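PDB 2CAL: rusticyanin from Thiobacillus ferrooxidans, which carries electrons from cytochrome c552 to the A-type oxidase in the periplasm, using a single bound copper ion. Local coordinates for residues A[86-91]-A[124-129]. The protein carries 1 engineered substitution. Residues are numbered along the deposited sequence; the frame is centred on the assembly and turned at random. Where two conformers were deposited one is given.
Sequences FDITKK and FTWHPT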
# COMPACT_ATOMS: atom_id res chain seq x y z
N PHE A 86 4.29 -1.25 3.95
CA PHE A 86 3.93 -0.50 2.75
C PHE A 86 4.92 0.65 2.68
O PHE A 86 4.78 1.64 3.39
CB PHE A 86 2.46 -0.04 2.79
CG PHE A 86 1.98 0.65 1.51
CD1 PHE A 86 1.20 -0.07 0.61
CD2 PHE A 86 2.30 1.99 1.22
CE1 PHE A 86 0.74 0.56 -0.53
CE2 PHE A 86 1.83 2.62 0.08
CZ PHE A 86 1.05 1.87 -0.78
N ASP A 87 5.90 0.56 1.80
CA ASP A 87 6.98 1.51 1.72
C ASP A 87 7.15 1.97 0.30
O ASP A 87 7.26 1.19 -0.63
CB ASP A 87 8.28 0.87 2.24
CG ASP A 87 8.15 0.55 3.72
OD1 ASP A 87 7.91 1.52 4.50
OD2 ASP A 87 8.35 -0.65 4.04
N ILE A 88 7.14 3.32 0.15
CA ILE A 88 7.28 3.90 -1.19
C ILE A 88 8.75 4.27 -1.42
O ILE A 88 9.36 4.92 -0.59
CB ILE A 88 6.36 5.14 -1.37
CG1 ILE A 88 4.90 4.76 -1.01
CG2 ILE A 88 6.46 5.71 -2.76
CD1 ILE A 88 3.93 5.95 -1.02
N THR A 89 9.22 3.91 -2.60
CA THR A 89 10.63 4.09 -3.01
C THR A 89 10.67 4.46 -4.48
O THR A 89 9.75 4.17 -5.25
CB THR A 89 11.40 2.79 -2.75
OG1 THR A 89 12.80 2.99 -3.17
CG2 THR A 89 10.83 1.60 -3.49
N LYS A 90 11.78 5.10 -4.89
CA LYS A 90 12.04 5.27 -6.31
C LYS A 90 12.66 4.06 -6.94
O LYS A 90 12.80 4.04 -8.17
CB LYS A 90 12.90 6.53 -6.56
CG LYS A 90 12.24 7.80 -5.97
CD LYS A 90 13.00 9.09 -6.37
CE LYS A 90 12.46 10.27 -5.58
NZ LYS A 90 12.98 11.62 -5.99
N LYS A 91 13.15 3.06 -6.18
CA LYS A 91 13.83 1.88 -6.74
C LYS A 91 12.83 0.86 -7.29
O LYS A 91 11.92 0.49 -6.55
CB LYS A 91 14.68 1.22 -5.66
CG LYS A 91 15.21 -0.15 -6.03
CD LYS A 91 16.24 -0.14 -7.14
CE LYS A 91 16.49 -1.46 -7.82
NZ LYS A 91 15.96 -2.71 -7.17
N PHE A 124 -0.83 7.65 6.64
CA PHE A 124 0.27 8.64 6.49
C PHE A 124 -0.06 9.56 5.28
O PHE A 124 -0.85 9.16 4.42
CB PHE A 124 1.61 7.99 6.37
CG PHE A 124 1.87 7.15 5.15
CD1 PHE A 124 2.33 7.70 3.98
CD2 PHE A 124 1.65 5.78 5.16
CE1 PHE A 124 2.55 6.90 2.86
CE2 PHE A 124 1.87 5.00 4.05
CZ PHE A 124 2.32 5.54 2.87
N THR A 125 0.58 10.71 5.28
CA THR A 125 0.42 11.64 4.15
C THR A 125 1.69 11.70 3.35
O THR A 125 2.80 11.44 3.83
CB THR A 125 0.03 13.00 4.70
OG1 THR A 125 -0.53 13.82 3.65
CG2 THR A 125 1.21 13.83 5.18
N TRP A 126 1.60 12.09 2.09
CA TRP A 126 2.66 12.06 1.12
C TRP A 126 2.45 13.17 0.12
O TRP A 126 1.35 13.33 -0.41
CB TRP A 126 2.71 10.67 0.43
CG TRP A 126 3.77 10.43 -0.60
CD1 TRP A 126 5.10 10.84 -0.54
CD2 TRP A 126 3.64 9.68 -1.84
NE1 TRP A 126 5.75 10.40 -1.67
CE2 TRP A 126 4.89 9.69 -2.49
CE3 TRP A 126 2.57 9.02 -2.47
CZ2 TRP A 126 5.08 9.08 -3.71
CZ3 TRP A 126 2.77 8.42 -3.68
CH2 TRP A 126 4.01 8.45 -4.30
N HIS A 127 3.53 13.92 -0.14
CA HIS A 127 3.52 15.04 -1.06
C HIS A 127 4.64 14.84 -2.10
O HIS A 127 5.65 15.53 -1.95
CB HIS A 127 3.73 16.37 -0.31
CG HIS A 127 2.60 16.80 0.55
ND1 HIS A 127 1.63 17.68 0.08
CD2 HIS A 127 2.30 16.55 1.84
CE1 HIS A 127 0.78 17.88 1.07
NE2 HIS A 127 1.13 17.22 2.14
N PRO A 128 4.49 13.90 -3.03
CA PRO A 128 5.61 13.60 -3.93
C PRO A 128 5.82 14.63 -5.04
O PRO A 128 4.90 15.27 -5.53
CB PRO A 128 5.17 12.30 -4.62
CG PRO A 128 3.67 12.38 -4.57
CD PRO A 128 3.32 13.02 -3.24
N THR A 129 7.10 14.73 -5.42
CA THR A 129 7.40 15.35 -6.69
C THR A 129 6.97 14.38 -7.79
O THR A 129 6.84 13.15 -7.65
CB THR A 129 8.89 15.68 -6.85
OG1 THR A 129 9.63 14.47 -6.76
CG2 THR A 129 9.35 16.55 -5.68
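I88 lays its CD1 methyl over the six-membered ring of W126, 3.7 Å from the ring centroid and 14° off the normal, a CH-pi contact. Its other branch continues the cover along the benzo side, CG2 lying 3.8 Å from W126 CZ2. With CG of W126 anti to its own backbone N (chi1 -179°), the indole extends from its strand to meet the isoleucine arriving from the opposite direction. P128 CG lies over the far face of the indole, 3.6 Å above the plane, so W126 is sandwiched between an aliphatic branch and a proline ring. F124 presents its edge instead: CZ stands 3.9 Å from F86 CD2, which lies in the plane of the F124 ring, while CE1 comes within 4.2 Å of I88 CD1. That one methyl therefore touches both F124 and W126. F86 also packs on Y135 and meets F53 edge-to-face, with its side chain about 9 Å from the copper ion. No hydrogen bond joins the two segments; the CA atoms of I88 and W126 are 9.7 Å apart, in different sheets. The arrangement illustrates face-to-face sheet packing by apolar side chains, part of the hydrophobic interior of the cupredoxin beta-sandwich, where edge strand 87-89 faces strand 119-126.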